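Local coordinates for protein BtGH115A (Bacteroides thetaiotaomicron, PDB 5BY3) that probably hydrolyses glycosidic bonds as a family GH115 4-O-methyl-alpha-glucuronidase with specificity for decorated arabinogalactans, at residues D367-Y372 and Y391-Y396; R163-N168 and L432-I437; W132-D137 and G609-M614. One frame throughout, in Å; residues are numbered along the deposited sequence.

Interaction 1: D367-Y372 and Y391-Y396; sequences DDNYGY and YYHVSY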
loop_
_atom_site.group_PDB
_atom_site.type_symbol
_atom_site.label_atom_id
_atom_site.label_comp_id
_atom_site.label_asym_id
_atom_site.label_seq_id
_atom_site.Cartn_x
_atom_site.Cartn_y
_atom_site.Cartn_z
ATOM N N ASP A 367 2.492 0.047 10.339
ATOM C CA ASP A 367 3.741 0.617 9.839
ATOM C C ASP A 367 3.846 2.037 10.410
ATOM O O ASP A 367 2.919 2.469 11.056
ATOM C CB ASP A 367 3.778 0.584 8.310
ATOM C CG ASP A 367 2.925 1.695 7.649
ATOM O OD1 ASP A 367 2.243 2.521 8.325
ATOM O OD2 ASP A 367 2.963 1.744 6.415
ATOM N N ASP A 368 4.952 2.752 10.157
ATOM C CA ASP A 368 5.184 4.068 10.754
ATOM C C ASP A 368 4.706 5.185 9.813
ATOM O O ASP A 368 5.189 6.312 9.861
ATOM C CB ASP A 368 6.672 4.211 11.074
ATOM C CG ASP A 368 7.584 4.176 9.809
ATOM O OD1 ASP A 368 7.118 3.894 8.675
ATOM O OD2 ASP A 368 8.795 4.457 9.959
ATOM N N ASN A 369 3.778 4.827 8.938
ATOM C CA ASN A 369 3.192 5.702 7.949
ATOM C C ASN A 369 4.056 5.899 6.716
ATOM O O ASN A 369 3.581 6.479 5.731
ATOM C CB ASN A 369 2.778 7.065 8.552
ATOM C CG ASN A 369 2.057 6.932 9.895
ATOM O OD1 ASN A 369 2.486 7.528 10.901
ATOM N ND2 ASN A 369 0.977 6.169 9.919
ATOM N N TYR A 370 5.315 5.444 6.771
ATOM C CA TYR A 370 6.209 5.524 5.622
ATOM C C TYR A 370 6.656 4.140 5.169
ATOM O O TYR A 370 7.718 3.979 4.541
ATOM C CB TYR A 370 7.333 6.517 5.885
ATOM C CG TYR A 370 6.824 7.938 6.187
ATOM C CD1 TYR A 370 6.184 8.246 7.387
ATOM C CD2 TYR A 370 6.972 8.985 5.248
ATOM C CE1 TYR A 370 5.712 9.531 7.642
ATOM C CE2 TYR A 370 6.497 10.285 5.497
ATOM C CZ TYR A 370 5.872 10.547 6.683
ATOM O OH TYR A 370 5.398 11.799 6.935
ATOM N N GLY A 371 5.810 3.139 5.432
ATOM C CA GLY A 371 6.010 1.788 4.902
ATOM C C GLY A 371 7.045 0.934 5.637
ATOM O O GLY A 371 7.520 -0.093 5.099
ATOM N N TYR A 372 7.402 1.363 6.855
ATOM C CA TYR A 372 8.218 0.560 7.783
ATOM C C TYR A 372 7.421 0.052 8.969
ATOM O O TYR A 372 7.038 0.823 9.871
ATOM C CB TYR A 372 9.425 1.349 8.272
ATOM C CG TYR A 372 10.308 1.823 7.139
ATOM C CD1 TYR A 372 11.188 0.935 6.481
ATOM C CD2 TYR A 372 10.240 3.159 6.687
ATOM C CE1 TYR A 372 12.017 1.374 5.439
ATOM C CE2 TYR A 372 11.042 3.591 5.641
ATOM C CZ TYR A 372 11.920 2.705 5.023
ATOM O OH TYR A 372 12.724 3.189 4.021
ATOM N N TYR A 391 -1.653 -2.985 9.170
ATOM C CA TYR A 391 -2.184 -1.803 8.563
ATOM C C TYR A 391 -0.960 -1.065 8.029
ATOM O O TYR A 391 -0.115 -0.616 8.815
ATOM C CB TYR A 391 -2.927 -0.962 9.601
ATOM C CG TYR A 391 -3.320 0.445 9.163
ATOM C CD1 TYR A 391 -3.858 0.711 7.865
ATOM C CD2 TYR A 391 -3.194 1.517 10.051
ATOM C CE1 TYR A 391 -4.229 2.018 7.485
ATOM C CE2 TYR A 391 -3.564 2.822 9.673
ATOM C CZ TYR A 391 -4.065 3.072 8.396
ATOM O OH TYR A 391 -4.407 4.372 8.053
ATOM N N TYR A 392 -0.884 -0.970 6.688
ATOM C CA TYR A 392 0.252 -0.436 5.928
ATOM C C TYR A 392 -0.161 0.809 5.137
ATOM O O TYR A 392 -1.317 0.903 4.714
ATOM C CB TYR A 392 0.771 -1.501 4.964
ATOM C CG TYR A 392 2.217 -1.324 4.470
ATOM C CD1 TYR A 392 3.290 -1.813 5.201
ATOM C CD2 TYR A 392 2.496 -0.704 3.251
ATOM C CE1 TYR A 392 4.596 -1.673 4.744
ATOM C CE2 TYR A 392 3.791 -0.569 2.786
ATOM C CZ TYR A 392 4.836 -1.059 3.542
ATOM O OH TYR A 392 6.126 -0.941 3.101
ATOM N N HIS A 393 0.781 1.738 4.935
ATOM C CA HIS A 393 0.519 2.994 4.233
ATOM C C HIS A 393 1.249 3.097 2.907
ATOM O O HIS A 393 2.467 2.950 2.878
ATOM C CB HIS A 393 0.939 4.207 5.081
ATOM C CG HIS A 393 -0.004 4.539 6.190
ATOM N ND1 HIS A 393 -0.019 3.851 7.388
ATOM C CD2 HIS A 393 -0.946 5.503 6.297
ATOM C CE1 HIS A 393 -0.936 4.375 8.182
ATOM N NE2 HIS A 393 -1.512 5.380 7.545
ATOM N N VAL A 394 0.516 3.357 1.826
ATOM C CA VAL A 394 1.142 3.889 0.577
ATOM C C VAL A 394 0.725 5.349 0.328
ATOM O O VAL A 394 1.058 5.947 -0.680
ATOM C CB VAL A 394 0.904 3.019 -0.695
ATOM C CG1 VAL A 394 1.578 1.647 -0.565
ATOM C CG2 VAL A 394 -0.574 2.898 -1.016
ATOM N N SER A 395 0.017 5.912 1.308
ATOM C CA SER A 395 -0.409 7.317 1.305
ATOM C C SER A 395 -0.537 7.828 2.759
ATOM O O SER A 395 -0.877 7.070 3.656
ATOM C CB SER A 395 -1.717 7.459 0.526
ATOM O OG SER A 395 -2.204 8.773 0.629
ATOM N N TYR A 396 -0.244 9.097 3.005
ATOM C CA TYR A 396 -0.333 9.561 4.374
ATOM C C TYR A 396 -0.444 11.053 4.530
ATOM O O TYR A 396 0.116 11.818 3.741
ATOM C CB TYR A 396 0.878 9.051 5.150
ATOM C CG TYR A 396 0.956 9.450 6.579
ATOM C CD1 TYR A 396 0.055 8.952 7.500
ATOM C CD2 TYR A 396 1.959 10.313 7.024
ATOM C CE1 TYR A 396 0.118 9.317 8.842
ATOM C CE2 TYR A 396 2.060 10.653 8.373
ATOM C CZ TYR A 396 1.121 10.158 9.277
ATOM O OH TYR A 396 1.207 10.458 10.619
HETATM O O HOH W 1 -0.031 1.962 10.239
HETATM O O HOH W 2 3.679 10.087 11.583
#

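Interaction 2: R163-N168 and L432-I437; sequences RGIFIN and LNVGDI. With NI (nickel (II) ion), chain C.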
loop_
_atom_site.group_PDB
_atom_site.type_symbol
_atom_site.label_atom_id
_atom_site.label_comp_id
_atom_site.label_asym_id
_atom_site.label_seq_id
_atom_site.Cartn_x
_atom_site.Cartn_y
_atom_site.Cartn_z
ATOM N N ARG A 163 -8.060 -9.146 3.336
ATOM C CA ARG A 163 -7.217 -8.195 2.630
ATOM C C ARG A 163 -8.056 -7.111 2.040
ATOM O O ARG A 163 -9.137 -7.322 1.500
ATOM C CB ARG A 163 -6.300 -8.892 1.617
ATOM C CG ARG A 163 -7.033 -9.882 0.774
ATOM C CD ARG A 163 -6.411 -11.259 0.532
ATOM N NE ARG A 163 -7.466 -11.833 -0.315
ATOM C CZ ARG A 163 -8.505 -12.550 0.129
ATOM N NH1 ARG A 163 -8.584 -12.942 1.415
ATOM N NH2 ARG A 163 -9.441 -12.932 -0.731
ATOM N N GLY A 164 -7.574 -5.909 2.180
ATOM C CA GLY A 164 -8.459 -4.837 1.834
ATOM C C GLY A 164 -7.754 -3.537 1.814
ATOM O O GLY A 164 -6.537 -3.466 2.047
ATOM N N ILE A 165 -8.554 -2.507 1.550
ATOM C CA ILE A 165 -8.067 -1.157 1.454
ATOM C C ILE A 165 -8.839 -0.250 2.381
ATOM O O ILE A 165 -9.970 -0.535 2.763
ATOM C CB ILE A 165 -8.180 -0.630 -0.012
ATOM C CG1 ILE A 165 -9.653 -0.327 -0.393
ATOM C CG2 ILE A 165 -7.447 -1.577 -0.988
ATOM C CD1 ILE A 165 -9.840 0.385 -1.726
ATOM N N PHE A 166 -8.220 0.874 2.682
ATOM C CA PHE A 166 -8.793 1.957 3.423
ATOM C C PHE A 166 -8.784 3.262 2.561
ATOM O O PHE A 166 -7.724 3.818 2.334
ATOM C CB PHE A 166 -7.953 2.078 4.745
ATOM C CG PHE A 166 -8.307 3.268 5.632
ATOM C CD1 PHE A 166 -9.596 3.839 5.638
ATOM C CD2 PHE A 166 -7.336 3.807 6.488
ATOM C CE1 PHE A 166 -9.902 4.928 6.456
ATOM C CE2 PHE A 166 -7.637 4.891 7.307
ATOM C CZ PHE A 166 -8.937 5.436 7.311
ATOM N N ILE A 167 -9.942 3.746 2.078
ATOM C CA ILE A 167 -9.973 5.069 1.465
ATOM C C ILE A 167 -9.841 6.098 2.606
ATOM O O ILE A 167 -10.667 6.101 3.521
ATOM C CB ILE A 167 -11.229 5.363 0.598
ATOM C CG1 ILE A 167 -11.216 4.676 -0.758
ATOM C CG2 ILE A 167 -11.289 6.837 0.219
ATOM C CD1 ILE A 167 -11.070 3.186 -0.734
ATOM N N ASN A 168 -8.808 6.948 2.524
ATOM C CA ASN A 168 -8.414 7.922 3.567
ATOM C C ASN A 168 -7.804 9.130 2.916
ATOM O O ASN A 168 -7.383 9.049 1.778
ATOM C CB ASN A 168 -7.333 7.299 4.466
ATOM C CG ASN A 168 -7.164 8.010 5.804
ATOM O OD1 ASN A 168 -8.123 8.525 6.387
ATOM N ND2 ASN A 168 -5.952 7.978 6.330
ATOM N N LEU A 432 -4.438 -1.919 3.497
ATOM C CA LEU A 432 -3.645 -0.883 2.850
ATOM C C LEU A 432 -4.323 0.490 2.875
ATOM O O LEU A 432 -5.453 0.647 2.384
ATOM C CB LEU A 432 -3.359 -1.321 1.420
ATOM C CG LEU A 432 -2.430 -0.517 0.493
ATOM C CD1 LEU A 432 -1.039 -0.329 1.072
ATOM C CD2 LEU A 432 -2.376 -1.273 -0.811
ATOM N N ASN A 433 -3.636 1.490 3.422
ATOM C CA ASN A 433 -4.081 2.864 3.245
ATOM C C ASN A 433 -3.736 3.337 1.850
ATOM O O ASN A 433 -2.536 3.389 1.485
ATOM C CB ASN A 433 -3.415 3.782 4.248
ATOM C CG ASN A 433 -4.023 5.169 4.246
ATOM O OD1 ASN A 433 -4.491 5.649 3.219
ATOM N ND2 ASN A 433 -4.045 5.800 5.392
ATOM N N VAL A 434 -4.770 3.668 1.063
ATOM C CA VAL A 434 -4.576 3.875 -0.389
ATOM C C VAL A 434 -4.902 5.274 -0.883
ATOM O O VAL A 434 -4.928 5.512 -2.119
ATOM C CB VAL A 434 -5.385 2.891 -1.260
ATOM C CG1 VAL A 434 -4.955 1.467 -1.003
ATOM C CG2 VAL A 434 -6.896 3.108 -1.106
ATOM N N GLY A 435 -5.206 6.170 0.060
ATOM C CA GLY A 435 -5.574 7.539 -0.279
ATOM C C GLY A 435 -6.843 7.514 -1.120
ATOM O O GLY A 435 -7.876 6.962 -0.680
ATOM N N ASP A 436 -6.745 8.066 -2.344
ATOM C CA ASP A 436 -7.875 8.149 -3.308
ATOM C C ASP A 436 -7.930 6.972 -4.273
ATOM O O ASP A 436 -8.631 7.070 -5.291
ATOM C CB ASP A 436 -7.764 9.417 -4.160
ATOM C CG ASP A 436 -7.556 10.671 -3.334
ATOM O OD1 ASP A 436 -8.544 11.140 -2.725
ATOM O OD2 ASP A 436 -6.428 11.211 -3.324
ATOM N N ILE A 437 -7.202 5.886 -3.972
ATOM C CA ILE A 437 -6.944 4.775 -4.925
ATOM C C ILE A 437 -6.001 5.224 -6.072
ATOM O O ILE A 437 -4.841 4.820 -6.103
ATOM C CB ILE A 437 -8.221 4.080 -5.491
ATOM C CG1 ILE A 437 -9.190 3.635 -4.346
ATOM C CG2 ILE A 437 -7.836 2.974 -6.486
ATOM C CD1 ILE A 437 -10.570 3.165 -4.813
HETATM NI NI NI C . -4.064 11.253 -2.936
HETATM O O HOH W 3 -4.424 8.864 -3.691
HETATM O O HOH W 4 -4.805 13.583 -2.486
#

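Interaction 3: W132-D137 and G609-M614; sequences WEWWAD and GKWNRM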
loop_
_atom_site.group_PDB
_atom_site.type_symbol
_atom_site.label_atom_id
_atom_site.label_comp_id
_atom_site.label_asym_id
_atom_site.label_seq_id
_atom_site.Cartn_x
_atom_site.Cartn_y
_atom_site.Cartn_z
ATOM N N TRP A 132 -8.042 -3.034 -13.619
ATOM C CA TRP A 132 -8.170 -1.612 -13.877
ATOM C C TRP A 132 -8.863 -1.268 -15.220
ATOM O O TRP A 132 -8.821 -0.106 -15.677
ATOM C CB TRP A 132 -6.793 -0.992 -13.802
ATOM C CG TRP A 132 -6.061 -1.419 -12.583
ATOM C CD1 TRP A 132 -5.208 -2.450 -12.473
ATOM C CD2 TRP A 132 -6.171 -0.842 -11.287
ATOM N NE1 TRP A 132 -4.748 -2.553 -11.175
ATOM C CE2 TRP A 132 -5.335 -1.576 -10.430
ATOM C CE3 TRP A 132 -6.903 0.228 -10.768
ATOM C CZ2 TRP A 132 -5.186 -1.268 -9.093
ATOM C CZ3 TRP A 132 -6.763 0.546 -9.437
ATOM C CH2 TRP A 132 -5.907 -0.199 -8.605
ATOM N N GLU A 133 -9.456 -2.297 -15.838
ATOM C CA GLU A 133 -10.415 -2.202 -16.940
ATOM C C GLU A 133 -11.200 -0.888 -16.904
ATOM O O GLU A 133 -11.184 -0.096 -17.853
ATOM C CB GLU A 133 -11.361 -3.410 -16.825
ATOM C CG GLU A 133 -12.622 -3.412 -17.678
ATOM C CD GLU A 133 -13.858 -2.942 -16.947
ATOM O OE1 GLU A 133 -14.139 -3.412 -15.816
ATOM O OE2 GLU A 133 -14.575 -2.103 -17.537
ATOM N N TRP A 134 -11.873 -0.652 -15.793
ATOM C CA TRP A 134 -12.602 0.576 -15.602
ATOM C C TRP A 134 -11.763 1.633 -14.885
ATOM O O TRP A 134 -11.806 2.808 -15.290
ATOM C CB TRP A 134 -13.895 0.315 -14.842
ATOM C CG TRP A 134 -14.835 1.504 -14.923
ATOM C CD1 TRP A 134 -15.680 1.837 -15.968
ATOM C CD2 TRP A 134 -15.022 2.510 -13.917
ATOM N NE1 TRP A 134 -16.366 2.986 -15.657
ATOM C CE2 TRP A 134 -15.985 3.426 -14.416
ATOM C CE3 TRP A 134 -14.484 2.710 -12.639
ATOM C CZ2 TRP A 134 -16.414 4.532 -13.688
ATOM C CZ3 TRP A 134 -14.903 3.816 -11.905
ATOM C CH2 TRP A 134 -15.863 4.724 -12.440
ATOM N N TRP A 135 -11.014 1.211 -13.850
ATOM C CA TRP A 135 -10.403 2.128 -12.884
ATOM C C TRP A 135 -9.135 2.841 -13.398
ATOM O O TRP A 135 -8.725 3.901 -12.873
ATOM C CB TRP A 135 -10.156 1.429 -11.537
ATOM C CG TRP A 135 -11.387 1.433 -10.614
ATOM C CD1 TRP A 135 -12.364 0.440 -10.498
ATOM C CD2 TRP A 135 -11.781 2.480 -9.721
ATOM N NE1 TRP A 135 -13.307 0.822 -9.579
ATOM C CE2 TRP A 135 -12.974 2.060 -9.081
ATOM C CE3 TRP A 135 -11.235 3.739 -9.387
ATOM C CZ2 TRP A 135 -13.634 2.857 -8.152
ATOM C CZ3 TRP A 135 -11.880 4.524 -8.453
ATOM C CH2 TRP A 135 -13.091 4.087 -7.854
ATOM N N ALA A 136 -8.519 2.270 -14.424
ATOM C CA ALA A 136 -7.508 3.011 -15.155
ATOM C C ALA A 136 -7.714 2.906 -16.664
ATOM O O ALA A 136 -6.791 3.107 -17.429
ATOM C CB ALA A 136 -6.109 2.585 -14.747
ATOM N N ASP A 137 -8.934 2.564 -17.071
ATOM C CA ASP A 137 -9.327 2.560 -18.493
ATOM C C ASP A 137 -8.491 1.620 -19.308
ATOM O O ASP A 137 -8.200 1.916 -20.470
ATOM C CB ASP A 137 -9.247 3.966 -19.115
ATOM C CG ASP A 137 -9.977 4.985 -18.302
ATOM O OD1 ASP A 137 -11.230 5.014 -18.363
ATOM O OD2 ASP A 137 -9.306 5.734 -17.563
ATOM N N GLY A 609 -14.460 13.686 -19.077
ATOM C CA GLY A 609 -13.899 14.204 -17.830
ATOM C C GLY A 609 -14.304 13.092 -16.872
ATOM O O GLY A 609 -14.889 13.357 -15.819
ATOM N N LYS A 610 -14.036 11.831 -17.260
ATOM C CA LYS A 610 -14.342 10.695 -16.392
ATOM C C LYS A 610 -13.729 10.852 -14.981
ATOM O O LYS A 610 -14.385 10.525 -14.001
ATOM C CB LYS A 610 -13.965 9.380 -17.040
ATOM C CG LYS A 610 -14.213 8.152 -16.178
ATOM C CD LYS A 610 -13.764 6.934 -16.941
ATOM C CE LYS A 610 -13.575 5.754 -16.003
ATOM N NZ LYS A 610 -13.665 4.441 -16.675
ATOM N N TRP A 611 -12.527 11.411 -14.891
ATOM C CA TRP A 611 -11.846 11.581 -13.618
ATOM C C TRP A 611 -11.706 13.021 -13.275
ATOM O O TRP A 611 -10.723 13.410 -12.663
ATOM C CB TRP A 611 -10.456 10.942 -13.630
ATOM C CG TRP A 611 -10.471 9.509 -14.097
ATOM C CD1 TRP A 611 -9.993 9.042 -15.278
ATOM C CD2 TRP A 611 -10.996 8.377 -13.398
ATOM N NE1 TRP A 611 -10.157 7.697 -15.362
ATOM C CE2 TRP A 611 -10.770 7.251 -14.216
ATOM C CE3 TRP A 611 -11.610 8.201 -12.151
ATOM C CZ2 TRP A 611 -11.169 5.939 -13.840
ATOM C CZ3 TRP A 611 -12.010 6.903 -11.766
ATOM C CH2 TRP A 611 -11.793 5.798 -12.615
ATOM N N ASN A 612 -12.675 13.833 -13.666
ATOM C CA ASN A 612 -12.617 15.221 -13.240
ATOM C C ASN A 612 -12.672 15.354 -11.699
ATOM O O ASN A 612 -13.516 14.686 -11.058
ATOM C CB ASN A 612 -13.697 16.058 -13.930
ATOM C CG ASN A 612 -13.523 17.542 -13.668
ATOM O OD1 ASN A 612 -12.408 18.037 -13.538
ATOM N ND2 ASN A 612 -14.635 18.251 -13.546
ATOM N N ARG A 613 -11.766 16.188 -11.138
ATOM C CA ARG A 613 -11.576 16.367 -9.669
ATOM C C ARG A 613 -10.768 15.297 -8.905
ATOM O O ARG A 613 -10.401 15.528 -7.743
ATOM C CB ARG A 613 -12.914 16.521 -8.927
ATOM C CG ARG A 613 -13.801 17.635 -9.431
ATOM C CD ARG A 613 -15.115 17.648 -8.676
ATOM N NE ARG A 613 -15.661 19.000 -8.754
ATOM C CZ ARG A 613 -16.441 19.432 -9.736
ATOM N NH1 ARG A 613 -16.800 18.603 -10.723
ATOM N NH2 ARG A 613 -16.869 20.693 -9.717
HETATM N N MSE A 614 -10.531 14.128 -9.506
HETATM C CA MSE A 614 -9.744 13.063 -8.877
HETATM C C MSE A 614 -8.316 13.470 -8.601
HETATM O O MSE A 614 -7.694 12.901 -7.719
HETATM C CB MSE A 614 -9.813 11.858 -9.798
HETATM C CG MSE A 614 -9.078 10.594 -9.354
HETATM SE SE MSE A 614 -9.464 9.929 -7.546
HETATM C CE MSE A 614 -10.664 8.492 -8.071
#

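Interaction 1: D367-Y372 and Y391-Y396
With CG tucked between its own backbone N and carbonyl carbon (chi1 77°), Asp367 presents its carboxylate to His393, which, with CG anti to its carbonyl carbon (chi1 -76°), turns ND1 toward it. Carboxylate and imidazole are nearly coplanar. ND1 of His393 donates to the syn side of Asp367 OD1 at 2.8 Å, and the backbone N of His393 reaches Asp367 OD2 at 2.6 Å from above the carboxylate plane. These two bonds fix the rotation of the acid. Asn369 N also donates to Asp367 OD1 (2.8 Å), closing an Asx turn. One face of the Tyr392 ring lies under Asp367 OD2, and its hydroxyl makes a weak bond to Gly371 O.

Asn369 packs flat on Tyr396, amide and ring planes almost parallel, with its CB 3.3 Å from the centroid of the Tyr396 ring. Its ND2 stands over one face of His393, 3.1 Å from His393 CE1, while water 2 joins Asn369 OD1 to the Tyr396 hydroxyl, which also pairs with Lys345. Tyr370 brings its OH to the edge of the Tyr396 ring; that hydroxyl bonds to His401 O.

Asp367 N bonds to Tyr391 O at 3.1 Å just beyond strand 362-366. The contact thus ties a loop to the neighbouring parallel strand 388-393, at the C-terminal ends of the strands of a TIM barrel, the end where such barrels carry their active sites.

Interaction 2: R163-N168 and L432-I437
Leu432 enters the pairing through its backbone: its N donates to Gly164 O at 3.0 Å and its O accepts from Phe166 N at 2.8 Å, which sets Ile165 beside it in parallel register. Asn433 pairs with Phe166 in the same parallel register, their side chains on the face opposite Ile165 and Leu432. Its CG, anti to the backbone N (chi1 -170°), carries the amide against Asn168, whose CB touches OD1. The two ND2 groups, of Asn168 and Asn433, lie 3.0 Å apart, but both are donors and form no bond; Asn433 ND2 is instead held by the hydroxyl of Tyr391, and Asn433 OD1 accepts from Gly435 N in an Asx turn.

Val434 N continues the pairing with a nearly straight bond to Phe166 O (3.2 Å, 175°), while its CG1 meets Ile165 CG2 with the side chains crossed. Gly435 still touches 163-168: its O takes a weak bond from Asn168 N, its CA lies 3.1 Å from Asn168 O, and its positive phi (62°) suits the second position of a type II' turn from Val434 to Ile437. Asp436 leaves the pairing: OD2 binds nickel at 2.4 Å, its N holds water 3, another ligand of the metal, and OD1 accepts from Leu174 N; Leu404 O also coordinates the nickel. Ile437 turns back, laying CG1 4.1 Å from Ile167 CD1.

Here strand 162-166, the first of the eight-stranded parallel sheet, meets strand 429-433, the last, closing the TIM barrel.

Interaction 3: W132-D137 and G609-M614
Lys610 and Trp611 carry the polar part of the contact, both reaching Asp137. The lysine amine makes a salt bridge to Asp137 OD1, with NZ 3.0 Å away and above the carboxylate plane, and also donates to Trp134 O at 2.8 Å. Its chain is fully extended (chi1 178°, all later torsions likewise near 180°), which carries NZ far enough to meet both acceptors. The indole N-H of Trp611 takes the other carboxylate oxygen: NE1 to OD2 of Asp137 is 3.1 Å, almost straight at 173°, with the oxygen in the plane of the indole and using its syn lone pair. The acid is thus gripped through both oxygens by consecutive residues.

Those residues belong to two overlapping beta turns, a type I from Gly609 to Asn612 and a type II from Trp611 to Met614, in the loop after helix 587-603. They meet the loop that follows helix 113-126, so the contact joins two connecting loops 472 residues apart in the chain.

Cation-pi packing adds to the charge pairing. Lys610 NZ sits over one face of the Trp134 pyrrole ring, 3.2 Å from its centroid, while Arg198 makes a cation-pi contact of its own with Trp134.

The aromatic contacts centre on Trp611. Its edge points at the face of Trp134 in a T-shaped pair, with Trp611 CH2 3.8 Å from Trp134 CZ3, and the same CH2 lies 3.9 Å from Trp135 CE3. An alanine at Trp611 is likely to leave Asp137 OD2 without its indole donor and to open a gap beside Trp134 and Trp135. Selenomethionine Met614 touches the Trp135 ring from its edge, CE to CZ3 4.2 Å, whereas Trp135 NE1 is held by Arg198 O.

Interactions 1 and 2 lie deep in the chain, each centre about 7 Å from its middle, and share one parallel sheet: strands 388-393 and 429-433 are neighbours, joined by a probable hydrogen bond from Asn433 N to Tyr392 O. Interaction 3 sits farther out, about 19 Å from the chain centre, where Trp134 and Lys610 are partly exposed. Chemistry follows place. Interaction 2 relies on parallel backbone pairing with aliphatic contacts, interaction 1 on a carboxylate meeting histidine and backbone N-H groups in a loop, and interaction 3 on a salt bridge, cation-pi contact and indole cluster, the lysine also reaching a main-chain carbonyl. Met614 and Trp135 pack against Asp436 and Ile437, linking interaction 3 to interaction 2.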